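Local coordinates for protein Dye type peroxidase A (Streptomyces lividans 1326, PDB 6GZW) that probably uses a b-type heme to reduce hydrogen peroxide while oxidising dyes and other organic substrates, as a dye-decolourising peroxidase, at residues Ser113-Asp118 against Val222-Arg227; Ala286-Pro291 against Gln337-Arg342. One frame throughout, in Å; residues are numbered along the deposited sequence.

In the fold
Both contacts are partly buried, their centres about 15 Å apart; contact 2 packs against the heme, whereas contact 1 reaches it only through Ile226 on the same strand. In this dimeric alpha-beta barrel fold, contact 1 links a loop of the N-terminal family region to strand 219-228 of the C-terminal one, and its chemistry is ionic, a salt bridge backed by a water. Contact 2 stays within the C-terminal region, pairs segment 286-291, which begins on helix 285-288, with helix 333-343, and is mainly apolar, with one face turned to the porphyrin. The two touch directly, since Asp341 in contact 2 probably accepts hydrogen bonds from the hydroxyls of Ser113 and Ser114 in contact 1.

Contact 1: Ser113-Asp118 against Val222-Arg227; sequences SSDHLD and VVRRIR. With HEM (protoporphyrin IX containing Fe), chain C.
Asp115 and Arg224 form a salt bridge between an irregular loop and strand 219-228 of the antiparallel sheet in this ferredoxin-like (dimeric alpha-beta barrel) fold. Arg224 NH2 donates to Asp115 OD1 over 2.8 Å, with a bent N-H...O angle of 131°. OD1 is met on its syn side but well out of the carboxylate plane, and the two planar groups are turned 49° apart, so this is not a flat two-pronged pair. Water 1 makes the second link: it donates to Asp115 OD2 at 2.8 Å and accepts from Arg224 NH1 at 2.9 Å, lying in the guanidinium plane. Folding of the chain at both chi2 and chi3 swings the arginine tip off the strand towards the loop. Elsewhere Arg224 NE is hydrogen-bonded to His352 ND1 and NH1 to Ser355 OG, both on strand 350-360, which fixes the rotation of the guanidinium group. On the same strand as Arg224, Ile226 belongs to the heme pocket and sets its CG2 3.7 Å from the vinyl carbon CBB. Back at the salt bridge, Leu117 lies over one guanidinium face, its CD2 4.4 Å from Arg224 NH2.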
loop_
_atom_site.group_PDB
_atom_site.type_symbol
_atom_site.label_atom_id
_atom_site.label_comp_id
_atom_site.label_asym_id
_atom_site.label_seq_id
_atom_site.Cartn_x
_atom_site.Cartn_y
_atom_site.Cartn_z
ATOM N N SER A 113 16.278 16.169 21.126
ATOM C CA SER A 113 17.107 15.126 21.703
ATOM C C SER A 113 16.704 13.713 21.218
ATOM O O SER A 113 17.555 12.848 21.053
ATOM C CB SER A 113 17.100 15.210 23.249
ATOM O OG SER A 113 15.899 14.665 23.792
ATOM N N SER A 114 15.410 13.498 20.983
ATOM C CA SER A 114 14.905 12.191 20.530
ATOM C C SER A 114 15.028 11.979 19.004
ATOM O O SER A 114 14.644 10.919 18.518
ATOM C CB SER A 114 13.440 12.002 20.978
ATOM O OG SER A 114 12.574 13.013 20.446
ATOM N N ASP A 115 15.540 12.947 18.247
ATOM C CA ASP A 115 15.660 12.765 16.778
ATOM C C ASP A 115 16.625 11.639 16.414
ATOM O O ASP A 115 17.693 11.509 17.013
ATOM C CB ASP A 115 16.206 14.028 16.112
ATOM C CG ASP A 115 15.164 15.092 15.870
ATOM O OD1 ASP A 115 13.967 14.869 16.135
ATOM O OD2 ASP A 115 15.574 16.164 15.357
ATOM N N HIS A 116 16.273 10.870 15.389
ATOM C CA HIS A 116 17.168 9.900 14.764
ATOM C C HIS A 116 16.970 9.975 13.255
ATOM O O HIS A 116 16.657 8.984 12.594
ATOM C CB HIS A 116 16.896 8.507 15.323
ATOM C CG HIS A 116 17.110 8.414 16.805
ATOM N ND1 HIS A 116 16.077 8.490 17.723
ATOM C CD2 HIS A 116 18.248 8.300 17.528
ATOM C CE1 HIS A 116 16.571 8.386 18.947
ATOM N NE2 HIS A 116 17.887 8.267 18.853
ATOM N N LEU A 117 17.157 11.183 12.733
ATOM C CA LEU A 117 16.775 11.506 11.378
ATOM C C LEU A 117 17.753 11.008 10.334
ATOM O O LEU A 117 18.965 11.154 10.494
ATOM C CB LEU A 117 16.583 13.020 11.217
ATOM C CG LEU A 117 15.608 13.701 12.186
ATOM C CD1 LEU A 117 15.547 15.189 11.869
ATOM C CD2 LEU A 117 14.220 13.062 12.137
ATOM N N ASP A 118 17.203 10.463 9.253
ATOM C CA ASP A 118 17.945 10.169 8.038
ATOM C C ASP A 118 17.999 11.460 7.211
ATOM O O ASP A 118 16.980 11.894 6.640
ATOM C CB ASP A 118 17.262 9.055 7.246
ATOM C CG ASP A 118 18.067 8.622 6.025
ATOM O OD1 ASP A 118 18.881 9.427 5.526
ATOM O OD2 ASP A 118 17.900 7.460 5.586
ATOM N N VAL A 222 4.603 20.036 8.555
ATOM C CA VAL A 222 5.728 19.289 9.098
ATOM C C VAL A 222 5.392 17.823 8.901
ATOM O O VAL A 222 4.338 17.369 9.359
ATOM C CB VAL A 222 5.981 19.610 10.584
ATOM C CG1 VAL A 222 7.036 18.674 11.179
ATOM C CG2 VAL A 222 6.375 21.076 10.719
ATOM N N VAL A 223 6.260 17.125 8.167
ATOM C CA VAL A 223 6.197 15.683 7.922
ATOM C C VAL A 223 7.207 15.047 8.860
ATOM O O VAL A 223 8.360 15.503 8.926
ATOM C CB VAL A 223 6.601 15.382 6.472
ATOM C CG1 VAL A 223 6.630 13.885 6.194
ATOM C CG2 VAL A 223 5.677 16.100 5.517
ATOM N N ARG A 224 6.790 13.993 9.561
ATOM C CA ARG A 224 7.712 13.160 10.356
ATOM C C ARG A 224 7.454 11.710 10.061
ATOM O O ARG A 224 6.306 11.252 10.161
ATOM C CB ARG A 224 7.532 13.403 11.872
ATOM C CG ARG A 224 7.619 14.878 12.276
ATOM C CD ARG A 224 9.026 15.441 12.207
ATOM N NE ARG A 224 9.822 15.009 13.355
ATOM C CZ ARG A 224 10.913 15.626 13.808
ATOM N NH1 ARG A 224 11.428 16.688 13.168
ATOM N NH2 ARG A 224 11.519 15.155 14.910
ATOM N N ARG A 225 8.507 10.985 9.681
ATOM C CA ARG A 225 8.432 9.550 9.510
ATOM C C ARG A 225 8.723 8.998 10.908
ATOM O O ARG A 225 9.873 8.977 11.325
ATOM C CB ARG A 225 9.458 9.033 8.491
ATOM C CG ARG A 225 9.369 7.525 8.238
ATOM C CD ARG A 225 10.570 7.036 7.448
ATOM N NE ARG A 225 10.523 5.597 7.181
ATOM C CZ ARG A 225 9.765 5.026 6.239
ATOM N NH1 ARG A 225 8.949 5.756 5.489
ATOM N NH2 ARG A 225 9.799 3.714 6.060
ATOM N N ILE A 226 7.677 8.518 11.594
ATOM C CA ILE A 226 7.830 8.074 12.968
ATOM C C ILE A 226 7.640 6.568 13.004
ATOM O O ILE A 226 6.533 6.069 12.806
ATOM C CB ILE A 226 6.820 8.762 13.903
ATOM C CG1 ILE A 226 6.860 10.278 13.723
ATOM C CG2 ILE A 226 7.119 8.390 15.344
ATOM C CD1 ILE A 226 5.844 11.008 14.570
ATOM N N ARG A 227 8.733 5.837 13.254
ATOM C CA ARG A 227 8.654 4.412 13.363
ATOM C C ARG A 227 8.015 4.059 14.673
ATOM O O ARG A 227 8.278 4.691 15.693
ATOM C CB ARG A 227 10.042 3.767 13.277
ATOM C CG ARG A 227 10.010 2.243 13.377
ATOM C CD ARG A 227 11.238 1.608 12.761
ATOM N NE ARG A 227 12.465 1.887 13.516
ATOM C CZ ARG A 227 12.911 1.162 14.530
ATOM N NH1 ARG A 227 12.232 0.124 14.998
ATOM N NH2 ARG A 227 14.066 1.490 15.095
HETATM C CHA HEM C . -3.587 13.117 19.857
HETATM C CHB HEM C . -1.178 9.061 18.770
HETATM C CHC HEM C . 2.628 11.762 17.422
HETATM C CHD HEM C . 0.217 15.782 18.505
HETATM C C1A HEM C . -3.268 11.795 19.684
HETATM C C2A HEM C . -4.117 10.706 20.041
HETATM C C3A HEM C . -3.429 9.578 19.734
HETATM C C4A HEM C . -2.157 9.963 19.197
HETATM C CMA HEM C . -3.886 8.146 19.883
HETATM C CAA HEM C . -5.508 10.779 20.657
HETATM C CBA HEM C . -6.688 10.829 19.700
HETATM C CGA HEM C . -6.735 12.120 18.952
HETATM O O1A HEM C . -7.245 13.165 19.437
HETATM O O2A HEM C . -6.225 12.185 17.797
HETATM C C1B HEM C . 0.079 9.457 18.278
HETATM C C2B HEM C . 1.065 8.555 17.781
HETATM C C3B HEM C . 2.151 9.277 17.399
HETATM C C4B HEM C . 1.789 10.703 17.669
HETATM C CMB HEM C . 0.938 7.062 17.741
HETATM C CAB HEM C . 3.400 8.838 16.742
HETATM C CBB HEM C . 3.506 7.751 15.997
HETATM C C1C HEM C . 2.337 13.091 17.639
HETATM C C2C HEM C . 3.226 14.165 17.376
HETATM C C3C HEM C . 2.538 15.320 17.704
HETATM C C4C HEM C . 1.218 14.926 18.130
HETATM C CMC HEM C . 4.638 14.089 16.882
HETATM C CAC HEM C . 2.988 16.732 17.694
HETATM C CBC HEM C . 4.247 17.190 17.764
HETATM C C1D HEM C . -1.045 15.320 18.900
HETATM C C2D HEM C . -2.108 16.288 19.227
HETATM C C3D HEM C . -3.173 15.558 19.609
HETATM C C4D HEM C . -2.732 14.136 19.504
HETATM C CMD HEM C . -2.037 17.809 19.118
HETATM C CAD HEM C . -4.518 16.111 20.050
HETATM C CBD HEM C . -4.526 16.505 21.531
HETATM C CGD HEM C . -5.843 17.110 21.906
HETATM O O1D HEM C . -6.755 16.397 22.411
HETATM O O2D HEM C . -6.032 18.324 21.687
HETATM N NA HEM C . -2.031 11.333 19.261
HETATM N NB HEM C . 0.567 10.702 18.213
HETATM N NC HEM C . 1.167 13.549 18.145
HETATM N ND HEM C . -1.419 14.056 19.165
HETATM FE FE HEM C . -0.454 12.434 18.736
HETATM O O HOH W 1 13.974 17.941 13.970
HETATM O O HOH W 2 -1.080 12.510 16.856
#

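Contact 2: Ala286-Pro291 against Gln337-Arg342; sequences ARITRP and QRKLDR. With HEM (protoporphyrin IX containing Fe), chain C.
Leu340 splits its two methyls between protein and cofactor: CD2 packs on Ile288 and Thr289, while CD1 rests 3.8 Å from heme C3C. The closest touch across the segments is Leu340 CD2 to Thr289 CG2, 3.5 Å. Ile288 adds both CG1 and CD1, each 3.7 Å from Leu340 CD2, and its chain crosses the leucine obliquely. With chi1 at 71°, Ile288 CG1 lies between the backbone N and the carbonyl carbon, and with chi2 anti both CG1 and CD1 touch that methyl. Thr289 also faces both partners: its CG2 touches Leu340, and CB and OG1 lie against the heme. Its CB approaches pyrrole carbon C2D to 3.4 Å and OG1 comes to 3.1 Å from CBD of a propionate, yet the hydroxyl is hydrogen-bonded to His285 O, one helical turn back. Lys339, partly exposed, brings CD to 3.6 Å from Ile288 O, and its NZ is hydrogen-bonded to Asn294 OD1; Asn294 ND2 in turn bonds Ile288 O. Beside the porphyrin, segment 286-291 thus meets helix 333-343, which reaches loop 113-118 through Asp341 and sets Phe333 against Val222 and Arg224 of strand 219-228.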
loop_
_atom_site.group_PDB
_atom_site.type_symbol
_atom_site.label_atom_id
_atom_site.label_comp_id
_atom_site.label_asym_id
_atom_site.label_seq_id
_atom_site.Cartn_x
_atom_site.Cartn_y
_atom_site.Cartn_z
ATOM N N ALA A 286 -2.195 12.282 25.085
ATOM C CA ALA A 286 -3.426 13.044 24.820
ATOM C C ALA A 286 -3.771 14.075 25.903
ATOM O O ALA A 286 -4.747 14.846 25.738
ATOM C CB ALA A 286 -4.610 12.116 24.529
ATOM N N ARG A 287 -2.992 14.114 26.984
ATOM C CA ARG A 287 -3.006 15.277 27.879
ATOM C C ARG A 287 -2.038 16.351 27.388
ATOM O O ARG A 287 -2.421 17.483 27.108
ATOM C CB ARG A 287 -2.619 14.877 29.311
ATOM C CG ARG A 287 -2.478 16.059 30.271
ATOM C CD ARG A 287 -1.785 15.632 31.562
ATOM N NE ARG A 287 -2.685 14.886 32.422
ATOM C CZ ARG A 287 -3.510 15.419 33.319
ATOM N NH1 ARG A 287 -3.613 16.728 33.483
ATOM N NH2 ARG A 287 -4.304 14.622 34.033
ATOM N N ILE A 288 -0.772 15.974 27.272
ATOM C CA ILE A 288 0.285 16.961 27.083
ATOM C C ILE A 288 0.357 17.609 25.683
ATOM O O ILE A 288 1.002 18.642 25.515
ATOM C CB ILE A 288 1.649 16.439 27.558
ATOM C CG1 ILE A 288 2.187 15.350 26.636
ATOM C CG2 ILE A 288 1.557 15.971 29.028
ATOM C CD1 ILE A 288 3.570 14.880 27.027
ATOM N N THR A 289 -0.320 17.015 24.705
ATOM C CA THR A 289 -0.385 17.597 23.356
ATOM C C THR A 289 -1.526 18.626 23.149
ATOM O O THR A 289 -1.562 19.311 22.122
ATOM C CB THR A 289 -0.604 16.481 22.309
ATOM O OG1 THR A 289 -1.750 15.738 22.715
ATOM C CG2 THR A 289 0.592 15.583 22.193
ATOM N N ARG A 290 -2.436 18.776 24.118
ATOM C CA ARG A 290 -3.594 19.658 23.937
ATOM C C ARG A 290 -3.179 21.130 23.758
ATOM O O ARG A 290 -2.210 21.605 24.403
ATOM C CB ARG A 290 -4.552 19.558 25.118
ATOM C CG ARG A 290 -5.234 18.205 25.352
ATOM C CD ARG A 290 -5.812 18.106 26.764
ATOM N NE ARG A 290 -6.862 19.095 26.945
ATOM C CZ ARG A 290 -8.170 18.888 26.775
ATOM N NH1 ARG A 290 -8.653 17.707 26.383
ATOM N NH2 ARG A 290 -9.028 19.907 26.958
ATOM N N PRO A 291 -3.905 21.866 22.896
ATOM C CA PRO A 291 -3.623 23.301 22.815
ATOM C C PRO A 291 -3.694 24.009 24.179
ATOM O O PRO A 291 -2.844 24.846 24.453
ATOM C CB PRO A 291 -4.668 23.824 21.803
ATOM C CG PRO A 291 -4.976 22.624 20.924
ATOM C CD PRO A 291 -4.861 21.434 21.850
ATOM N N GLN A 337 6.227 19.394 20.158
ATOM C CA GLN A 337 7.321 18.421 20.115
ATOM C C GLN A 337 8.418 18.686 21.150
ATOM O O GLN A 337 8.972 17.730 21.706
ATOM C CB GLN A 337 7.905 18.267 18.686
ATOM C CG GLN A 337 8.929 17.147 18.499
ATOM C CD GLN A 337 8.426 15.753 18.893
ATOM O OE1 GLN A 337 7.221 15.496 18.914
ATOM N NE2 GLN A 337 9.353 14.847 19.192
ATOM N N ARG A 338 8.702 19.962 21.451
ATOM C CA ARG A 338 9.674 20.268 22.527
ATOM C C ARG A 338 9.206 19.629 23.819
ATOM O O ARG A 338 10.007 19.055 24.555
ATOM C CB ARG A 338 9.819 21.761 22.733
ATOM C CG ARG A 338 10.680 22.461 21.709
ATOM C CD ARG A 338 10.959 23.884 22.191
ATOM N NE ARG A 338 11.761 24.668 21.252
ATOM C CZ ARG A 338 13.064 24.503 21.044
ATOM N NH1 ARG A 338 13.753 23.546 21.669
ATOM N NH2 ARG A 338 13.699 25.298 20.182
ATOM N N LYS A 339 7.903 19.733 24.077
ATOM C CA LYS A 339 7.300 19.120 25.254
ATOM C C LYS A 339 7.277 17.607 25.187
ATOM O O LYS A 339 7.504 16.945 26.198
ATOM C CB LYS A 339 5.870 19.572 25.416
ATOM C CG LYS A 339 5.208 19.017 26.665
ATOM C CD LYS A 339 4.042 19.873 27.076
ATOM C CE LYS A 339 4.517 21.179 27.677
ATOM N NZ LYS A 339 3.346 22.069 27.820
ATOM N N LEU A 340 6.960 17.048 24.013
ATOM C CA LEU A 340 6.905 15.575 23.919
ATOM C C LEU A 340 8.262 14.892 24.043
ATOM O O LEU A 340 8.365 13.750 24.554
ATOM C CB LEU A 340 6.266 15.133 22.599
ATOM C CG LEU A 340 4.891 15.670 22.226
ATOM C CD1 LEU A 340 4.382 14.931 21.008
ATOM C CD2 LEU A 340 3.903 15.598 23.379
ATOM N N ASP A 341 9.284 15.581 23.540
ATOM C CA ASP A 341 10.622 15.026 23.287
ATOM C C ASP A 341 11.060 14.018 24.360
ATOM O O ASP A 341 11.228 12.817 24.072
ATOM C CB ASP A 341 11.610 16.192 23.119
ATOM C CG ASP A 341 13.009 15.736 22.829
ATOM O OD1 ASP A 341 13.179 14.898 21.933
ATOM O OD2 ASP A 341 13.952 16.225 23.491
ATOM N N ARG A 342 11.177 14.504 25.601
ATOM C CA ARG A 342 11.407 13.661 26.791
ATOM C C ARG A 342 10.179 13.499 27.702
ATOM O O ARG A 342 10.103 12.520 28.471
ATOM C CB ARG A 342 12.559 14.259 27.632
ATOM C CG ARG A 342 13.920 14.273 26.936
ATOM C CD ARG A 342 15.069 14.504 27.919
ATOM N NE ARG A 342 15.218 15.898 28.348
ATOM C CZ ARG A 342 16.126 16.781 27.894
ATOM N NH1 ARG A 342 17.030 16.474 26.953
ATOM N NH2 ARG A 342 16.129 18.024 28.406
HETATM C CHA HEM C . -3.587 13.117 19.857
HETATM C CHB HEM C . -1.178 9.061 18.770
HETATM C CHC HEM C . 2.628 11.762 17.422
HETATM C CHD HEM C . 0.217 15.782 18.505
HETATM C C1A HEM C . -3.268 11.795 19.684
HETATM C C2A HEM C . -4.117 10.706 20.041
HETATM C C3A HEM C . -3.429 9.578 19.734
HETATM C C4A HEM C . -2.157 9.963 19.197
HETATM C CMA HEM C . -3.886 8.146 19.883
HETATM C CAA HEM C . -5.508 10.779 20.657
HETATM C CBA HEM C . -6.688 10.829 19.700
HETATM C CGA HEM C . -6.735 12.120 18.952
HETATM O O1A HEM C . -7.245 13.165 19.437
HETATM O O2A HEM C . -6.225 12.185 17.797
HETATM C C1B HEM C . 0.079 9.457 18.278
HETATM C C2B HEM C . 1.065 8.555 17.781
HETATM C C3B HEM C . 2.151 9.277 17.399
HETATM C C4B HEM C . 1.789 10.703 17.669
HETATM C CMB HEM C . 0.938 7.062 17.741
HETATM C CAB HEM C . 3.400 8.838 16.742
HETATM C CBB HEM C . 3.506 7.751 15.997
HETATM C C1C HEM C . 2.337 13.091 17.639
HETATM C C2C HEM C . 3.226 14.165 17.376
HETATM C C3C HEM C . 2.538 15.320 17.704
HETATM C C4C HEM C . 1.218 14.926 18.130
HETATM C CMC HEM C . 4.638 14.089 16.882
HETATM C CAC HEM C . 2.988 16.732 17.694
HETATM C CBC HEM C . 4.247 17.190 17.764
HETATM C C1D HEM C . -1.045 15.320 18.900
HETATM C C2D HEM C . -2.108 16.288 19.227
HETATM C C3D HEM C . -3.173 15.558 19.609
HETATM C C4D HEM C . -2.732 14.136 19.504
HETATM C CMD HEM C . -2.037 17.809 19.118
HETATM C CAD HEM C . -4.518 16.111 20.050
HETATM C CBD HEM C . -4.526 16.505 21.531
HETATM C CGD HEM C . -5.843 17.110 21.906
HETATM O O1D HEM C . -6.755 16.397 22.411
HETATM O O2D HEM C . -6.032 18.324 21.687
HETATM N NA HEM C . -2.031 11.333 19.261
HETATM N NB HEM C . 0.567 10.702 18.213
HETATM N NC HEM C . 1.167 13.549 18.145
HETATM N ND HEM C . -1.419 14.056 19.165
HETATM FE FE HEM C . -0.454 12.434 18.736
HETATM O O HOH W 2 -1.080 12.510 16.856
#